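Formimidoylglutamase (Bacillus subtilis, PDB 3M1R) hydrolyses N-formimidoyl-L-glutamate to L-glutamate and formamide in histidine degradation, as a manganese-dependent enzyme of the arginase family. Local coordinates at residues 66-71 with 304-309; 75-80 with 312-317. One frame throughout, in Å; residues are numbered along the deposited sequence.

Interaction 1 (66-71 with 304-309); sequences QALKHS and AAAHVL
Ala306 CB sits between Ala67 and Leu68, 3.8 Å from Ala67 CB and 3.6 Å from the backbone N of Leu68. Ala306 offers only a methyl here, and the backbones come close: the CA atoms of Leu68 and Ala306 are 4.9 Å apart. Leu68 then reaches along the neighbouring helix rather than into it. Its CG stands anti to the backbone N (chi1 -178°), which carries CD1 past Ala306 O to meet Leu309 CB at 4.2 Å. Farther along, Ser71 OG lies obliquely to the His307 ring, 4.3 Å from His307 CE1. No hydrogen bond crosses between the segments; two polar side chains turn back onto carbonyls of their own segment. Ser71 OG donates to Ala67 O (2.9 Å), and His70 ND1 donates in its own ring plane to Gln66 O (2.9 Å). On helix 300-318, His307 ND1 bonds to Arg303 O, while the ring packs on Pro262 of the second subunit. Within the alpha/beta arginase fold, the last turn of helix 60-69 and Ser71 after it thus pack beside helix 300-318, whose Ala305, Val308 and Leu309 rest on strand 283-289 of the central parallel sheet, with Val308 also touching helix 267-278.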
ATOM      1  N   GLN D  66       0.774  16.880 -13.732  1.00 33.48           N
ATOM      2  CA  GLN D  66       0.549  17.331 -12.383  1.00 30.73           C
ATOM      3  C   GLN D  66       1.884  17.644 -11.717  1.00 35.40           C
ATOM      4  O   GLN D  66       2.011  18.667 -11.041  1.00 37.81           O
ATOM      5  CB  GLN D  66      -0.235  16.282 -11.603  1.00 37.61           C
ATOM      6  CG  GLN D  66      -1.223  16.851 -10.607  1.00 57.56           C
ATOM      7  CD  GLN D  66      -1.834  15.771  -9.718  1.00 73.87           C
ATOM      8  OE1 GLN D  66      -1.705  14.577  -9.990  1.00 78.63           O
ATOM      9  NE2 GLN D  66      -2.503  16.192  -8.649  1.00 78.20           N
ATOM     10  N   ALA D  67       2.881  16.775 -11.909  1.00 31.20           N
ATOM     11  CA  ALA D  67       4.209  16.995 -11.333  1.00 30.91           C
ATOM     12  C   ALA D  67       4.829  18.250 -11.942  1.00 31.63           C
ATOM     13  O   ALA D  67       5.457  19.054 -11.245  1.00 31.00           O
ATOM     14  CB  ALA D  67       5.120  15.806 -11.565  1.00 25.53           C
ATOM     15  N   LEU D  68       4.643  18.414 -13.246  1.00 31.54           N
ATOM     16  CA  LEU D  68       5.207  19.563 -13.943  1.00 34.05           C
ATOM     17  C   LEU D  68       4.557  20.855 -13.431  1.00 29.17           C
ATOM     18  O   LEU D  68       5.246  21.760 -13.004  1.00 31.89           O
ATOM     19  CB  LEU D  68       5.043  19.428 -15.460  1.00 31.86           C
ATOM     20  CG  LEU D  68       5.653  20.573 -16.282  1.00 31.39           C
ATOM     21  CD1 LEU D  68       7.160  20.555 -16.122  1.00 27.34           C
ATOM     22  CD2 LEU D  68       5.289  20.444 -17.756  1.00 29.72           C
ATOM     23  N   LYS D  69       3.228  20.903 -13.412  1.00 33.42           N
ATOM     24  CA  LYS D  69       2.524  22.124 -13.013  1.00 36.29           C
ATOM     25  C   LYS D  69       2.890  22.549 -11.601  1.00 38.62           C
ATOM     26  O   LYS D  69       2.794  23.730 -11.255  1.00 35.24           O
ATOM     27  CB  LYS D  69       1.007  21.965 -13.120  1.00 36.38           C
ATOM     28  CG  LYS D  69       0.457  22.009 -14.540  1.00 43.00           C
ATOM     29  CD  LYS D  69      -1.013  21.602 -14.559  1.00 36.73           C
ATOM     30  CE  LYS D  69      -1.620  21.798 -15.930  1.00 42.24           C
ATOM     31  NZ  LYS D  69      -3.040  21.360 -15.901  1.00 49.84           N
ATOM     32  N   HIS D  70       3.304  21.597 -10.776  1.00 37.22           N
ATOM     33  CA  HIS D  70       3.611  21.937  -9.403  1.00 35.27           C
ATOM     34  C   HIS D  70       5.066  22.308  -9.172  1.00 35.36           C
ATOM     35  O   HIS D  70       5.427  22.703  -8.076  1.00 37.65           O
ATOM     36  CB  HIS D  70       3.098  20.880  -8.418  1.00 45.69           C
ATOM     37  CG  HIS D  70       1.618  20.952  -8.186  1.00 63.92           C
ATOM     38  ND1 HIS D  70       0.712  20.209  -8.917  1.00 72.07           N
ATOM     39  CD2 HIS D  70       0.885  21.695  -7.323  1.00 70.15           C
ATOM     40  CE1 HIS D  70      -0.513  20.481  -8.501  1.00 74.96           C
ATOM     41  NE2 HIS D  70      -0.437  21.381  -7.537  1.00 76.66           N
ATOM     42  N   SER D  71       5.883  22.225 -10.216  1.00 32.87           N
ATOM     43  CA  SER D  71       7.285  22.628 -10.123  1.00 28.94           C
ATOM     44  C   SER D  71       7.425  24.122 -10.374  1.00 34.39           C
ATOM     45  O   SER D  71       6.645  24.711 -11.133  1.00 37.07           O
ATOM     46  CB  SER D  71       8.136  21.896 -11.167  1.00 41.20           C
ATOM     47  OG  SER D  71       8.009  20.481 -11.050  1.00 52.07           O
ATOM     48  N   ALA D 304      10.388  12.716 -11.805  1.00 25.44           N
ATOM     49  CA  ALA D 304      11.607  12.543 -12.597  1.00 28.24           C
ATOM     50  C   ALA D 304      11.355  12.910 -14.056  1.00 24.92           C
ATOM     51  O   ALA D 304      12.160  13.598 -14.689  1.00 26.95           O
ATOM     52  CB  ALA D 304      12.098  11.120 -12.506  1.00 27.41           C
ATOM     53  N   ALA D 305      10.223  12.455 -14.580  1.00 28.85           N
ATOM     54  CA  ALA D 305       9.822  12.771 -15.951  1.00 31.19           C
ATOM     55  C   ALA D 305       9.582  14.282 -16.131  1.00 34.82           C
ATOM     56  O   ALA D 305      10.026  14.886 -17.113  1.00 32.26           O
ATOM     57  CB  ALA D 305       8.573  11.969 -16.339  1.00 24.72           C
ATOM     58  N   ALA D 306       8.883  14.893 -15.179  1.00 34.37           N
ATOM     59  CA  ALA D 306       8.637  16.332 -15.238  1.00 30.75           C
ATOM     60  C   ALA D 306       9.962  17.098 -15.259  1.00 29.12           C
ATOM     61  O   ALA D 306      10.101  18.076 -15.972  1.00 29.33           O
ATOM     62  CB  ALA D 306       7.757  16.781 -14.071  1.00 19.81           C
ATOM     63  N   HIS D 307      10.948  16.629 -14.498  1.00 27.93           N
ATOM     64  CA  HIS D 307      12.251  17.284 -14.498  1.00 30.28           C
ATOM     65  C   HIS D 307      12.993  17.118 -15.821  1.00 28.94           C
ATOM     66  O   HIS D 307      13.746  17.997 -16.225  1.00 32.01           O
ATOM     67  CB  HIS D 307      13.099  16.842 -13.308  1.00 28.60           C
ATOM     68  CG  HIS D 307      12.826  17.631 -12.065  1.00 26.17           C
ATOM     69  ND1 HIS D 307      11.634  17.552 -11.372  1.00 33.98           N
ATOM     70  CD2 HIS D 307      13.590  18.522 -11.388  1.00 24.97           C
ATOM     71  CE1 HIS D 307      11.674  18.361 -10.330  1.00 25.20           C
ATOM     72  NE2 HIS D 307      12.851  18.957 -10.317  1.00 33.85           N
ATOM     73  N   VAL D 308      12.779  15.993 -16.501  1.00 32.61           N
ATOM     74  CA  VAL D 308      13.294  15.850 -17.856  1.00 33.51           C
ATOM     75  C   VAL D 308      12.713  16.953 -18.754  1.00 33.70           C
ATOM     76  O   VAL D 308      13.396  17.484 -19.622  1.00 36.96           O
ATOM     77  CB  VAL D 308      12.955  14.473 -18.462  1.00 31.84           C
ATOM     78  CG1 VAL D 308      13.352  14.428 -19.910  1.00 29.72           C
ATOM     79  CG2 VAL D 308      13.615  13.340 -17.667  1.00 29.30           C
ATOM     80  N   LEU D 309      11.437  17.269 -18.556  1.00 34.74           N
ATOM     81  CA  LEU D 309      10.771  18.319 -19.313  1.00 39.27           C
ATOM     82  C   LEU D 309      11.389  19.688 -18.998  1.00 39.27           C
ATOM     83  O   LEU D 309      11.745  20.444 -19.902  1.00 41.35           O
ATOM     84  CB  LEU D 309       9.272  18.330 -19.002  1.00 38.42           C
ATOM     85  CG  LEU D 309       8.355  17.691 -20.051  1.00 44.71           C
ATOM     86  CD1 LEU D 309       9.147  16.861 -21.052  1.00 32.57           C
ATOM     87  CD2 LEU D 309       7.225  16.879 -19.408  1.00 41.29           C
TER

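Interaction 2 (75-80 with 312-317); sequences SAELGE and ALKGMK
Glu77 and Leu78 on the turn of a small antiparallel hairpin, and Glu80 at the start of its returning strand, meet Lys314 and Lys317, one helical turn apart; the hairpin has a G1 beta bulge in which Gly79 and Glu80 pair together against Ser75. Leu78 fits between the two lysine stems: CD1 lies 3.8 Å from Lys314 CG, and CD2 4.0 Å from Lys317 CG. Lys314 leaves its helix fully extended, with CG anti to the backbone N (chi1 -175°), which lays its methylenes past Leu78 and brings CE to 3.9 Å from Ser75 OG. Beyond it, Glu77, also extended, crosses the lysine at about a right angle, and its OE2 takes a weak hydrogen bond from Lys314 NZ (3.1 Å) within a salt bridge. The stronger partner of the ammonium is Glu193 of the second subunit, which also accepts a hydrogen bond from Ser75 OG; hairpin turn and helix share one intersubunit charge cluster. Were an alanine here instead of Lys314, Glu77 and Glu193 of the second subunit would probably lose their shared cation, and Leu78 the methylenes along one side. Lys317 bends at its second torsion (chi2 125°), and its NZ also donates to His81 O. Glu80 holds CG between its backbone N and carbonyl carbon (chi1 49°), then extends to cross Lys317 obliquely; its OE1 lies 3.2 Å from Lys317 NZ in a salt bridge whose hydrogen bond is weak.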
ATOM      1  N   SER D  75      14.741  28.716 -13.135  1.00 40.89           N
ATOM      2  CA  SER D  75      16.079  28.128 -13.132  1.00 40.01           C
ATOM      3  C   SER D  75      17.082  29.100 -12.519  1.00 45.42           C
ATOM      4  O   SER D  75      17.194  30.248 -12.948  1.00 50.39           O
ATOM      5  CB  SER D  75      16.516  27.800 -14.554  1.00 43.94           C
ATOM      6  OG  SER D  75      17.875  27.409 -14.584  1.00 44.76           O
ATOM      7  N   ALA D  76      17.816  28.637 -11.518  1.00 44.54           N
ATOM      8  CA  ALA D  76      18.799  29.477 -10.858  1.00 48.01           C
ATOM      9  C   ALA D  76      20.032  29.578 -11.738  1.00 52.09           C
ATOM     10  O   ALA D  76      20.813  30.518 -11.614  1.00 48.71           O
ATOM     11  CB  ALA D  76      19.162  28.908  -9.489  1.00 38.57           C
ATOM     12  N   GLU D  77      20.197  28.608 -12.633  1.00 50.84           N
ATOM     13  CA  GLU D  77      21.345  28.595 -13.535  1.00 55.81           C
ATOM     14  C   GLU D  77      21.097  29.460 -14.783  1.00 60.86           C
ATOM     15  O   GLU D  77      22.014  29.745 -15.543  1.00 63.57           O
ATOM     16  CB  GLU D  77      21.695  27.157 -13.927  1.00 55.85           C
ATOM     17  CG  GLU D  77      22.995  26.995 -14.710  1.00 68.21           C
ATOM     18  CD  GLU D  77      23.275  25.539 -15.081  1.00 75.84           C
ATOM     19  OE1 GLU D  77      23.700  25.285 -16.230  1.00 78.15           O
ATOM     20  OE2 GLU D  77      23.060  24.649 -14.228  1.00 72.40           O
ATOM     21  N   LEU D  78      19.851  29.876 -14.974  1.00 55.35           N
ATOM     22  CA  LEU D  78      19.479  30.730 -16.089  1.00 52.81           C
ATOM     23  C   LEU D  78      19.190  32.122 -15.564  1.00 57.05           C
ATOM     24  O   LEU D  78      19.217  33.095 -16.307  1.00 54.35           O
ATOM     25  CB  LEU D  78      18.216  30.191 -16.762  1.00 55.04           C
ATOM     26  CG  LEU D  78      18.275  29.469 -18.111  1.00 47.62           C
ATOM     27  CD1 LEU D  78      19.376  28.430 -18.160  1.00 45.36           C
ATOM     28  CD2 LEU D  78      16.919  28.850 -18.389  1.00 40.94           C
ATOM     29  N   GLY D  79      18.900  32.213 -14.271  1.00 54.55           N
ATOM     30  CA  GLY D  79      18.459  33.466 -13.697  1.00 50.17           C
ATOM     31  C   GLY D  79      17.147  33.914 -14.310  1.00 53.26           C
ATOM     32  O   GLY D  79      16.843  35.107 -14.355  1.00 55.62           O
ATOM     33  N   GLU D  80      16.361  32.950 -14.786  1.00 49.78           N
ATOM     34  CA  GLU D  80      15.061  33.254 -15.359  1.00 54.17           C
ATOM     35  C   GLU D  80      14.195  32.011 -15.532  1.00 49.51           C
ATOM     36  O   GLU D  80      14.674  30.876 -15.433  1.00 50.43           O
ATOM     37  CB  GLU D  80      15.237  33.946 -16.709  1.00 64.65           C
ATOM     38  CG  GLU D  80      16.198  33.220 -17.628  1.00 73.85           C
ATOM     39  CD  GLU D  80      16.337  33.898 -18.972  1.00 85.33           C
ATOM     40  OE1 GLU D  80      15.484  34.750 -19.302  1.00 87.55           O
ATOM     41  OE2 GLU D  80      17.301  33.572 -19.699  1.00 91.09           O
ATOM     42  N   ALA D 312      14.912  19.884 -20.527  1.00 38.68           N
ATOM     43  CA  ALA D 312      14.848  20.060 -21.962  1.00 37.03           C
ATOM     44  C   ALA D 312      14.477  21.500 -22.297  1.00 35.54           C
ATOM     45  O   ALA D 312      15.078  22.114 -23.173  1.00 40.26           O
ATOM     46  CB  ALA D 312      13.851  19.077 -22.593  1.00 32.61           C
ATOM     47  N   LEU D 313      13.472  22.032 -21.612  1.00 40.13           N
ATOM     48  CA  LEU D 313      13.050  23.418 -21.826  1.00 39.72           C
ATOM     49  C   LEU D 313      14.227  24.341 -21.556  1.00 40.27           C
ATOM     50  O   LEU D 313      14.482  25.282 -22.301  1.00 39.29           O
ATOM     51  CB  LEU D 313      11.923  23.781 -20.873  1.00 40.07           C
ATOM     52  CG  LEU D 313      10.460  23.977 -21.287  1.00 44.48           C
ATOM     53  CD1 LEU D 313      10.152  23.775 -22.761  1.00 42.81           C
ATOM     54  CD2 LEU D 313       9.585  23.109 -20.407  1.00 37.21           C
ATOM     55  N   LYS D 314      14.942  24.051 -20.478  1.00 40.38           N
ATOM     56  CA  LYS D 314      16.120  24.808 -20.097  1.00 46.47           C
ATOM     57  C   LYS D 314      17.120  24.823 -21.252  1.00 46.99           C
ATOM     58  O   LYS D 314      17.649  25.875 -21.613  1.00 43.78           O
ATOM     59  CB  LYS D 314      16.751  24.170 -18.861  1.00 46.18           C
ATOM     60  CG  LYS D 314      17.936  24.926 -18.282  1.00 47.45           C
ATOM     61  CD  LYS D 314      18.440  24.210 -17.038  1.00 47.06           C
ATOM     62  CE  LYS D 314      19.822  24.681 -16.639  1.00 51.21           C
ATOM     63  NZ  LYS D 314      20.344  23.914 -15.484  1.00 55.77           N
ATOM     64  N   GLY D 315      17.374  23.646 -21.822  1.00 43.94           N
ATOM     65  CA  GLY D 315      18.316  23.511 -22.919  1.00 36.18           C
ATOM     66  C   GLY D 315      17.856  24.304 -24.117  1.00 36.57           C
ATOM     67  O   GLY D 315      18.653  24.977 -24.759  1.00 42.75           O
HETATM   68  N   MSE D 316      16.564  24.248 -24.415  1.00 34.28           N
HETATM   69  CA  MSE D 316      16.039  25.023 -25.533  1.00 45.21           C
HETATM   70  C   MSE D 316      16.187  26.534 -25.302  1.00 46.33           C
HETATM   71  O   MSE D 316      16.597  27.262 -26.207  1.00 52.76           O
HETATM   72  CB  MSE D 316      14.589  24.643 -25.838  1.00 42.12           C
HETATM   73  CG  MSE D 316      14.427  23.172 -26.244  1.00 47.38           C
HETATM   74 SE   MSE D 316      12.573  22.603 -26.255  0.76 61.46          SE
HETATM   75  CE  MSE D 316      12.041  23.495 -27.909  1.00121.66           C
ATOM     76  N   LYS D 317      15.874  26.995 -24.091  1.00 38.69           N
ATOM     77  CA  LYS D 317      16.007  28.408 -23.756  1.00 45.85           C
ATOM     78  C   LYS D 317      17.462  28.865 -23.888  1.00 43.39           C
ATOM     79  O   LYS D 317      17.738  30.014 -24.199  1.00 46.81           O
ATOM     80  CB  LYS D 317      15.464  28.705 -22.348  1.00 49.72           C
ATOM     81  CG  LYS D 317      15.578  30.171 -21.931  1.00 54.62           C
ATOM     82  CD  LYS D 317      14.245  30.786 -21.499  1.00 60.53           C
ATOM     83  CE  LYS D 317      14.387  32.305 -21.301  1.00 67.80           C
ATOM     84  NZ  LYS D 317      13.207  32.967 -20.655  1.00 67.43           N
TER

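Overall arrangement
Interactions 1 and 2 follow one another along helix 300-318, their centres 14 Å apart, and the chain between residues 66 and 80 runs beside that helix in the same order: the end of helix 60-69 first, then the 74-81 hairpin. The character changes from close alanine and leucine packing to lysine-glutamate pairs round a single leucine. Interaction 2 lies farther out, about 18 Å from the chain centre against 12 Å for interaction 1. The second subunit touches both, through Pro262 and Glu193 respectively. Both lie away from the two calcium ions bridged by Asp153 and Asp245, where manganese probably binds; a bound PEG lies about 3 Å from the His307 side chain and about 6 Å from that of Lys314.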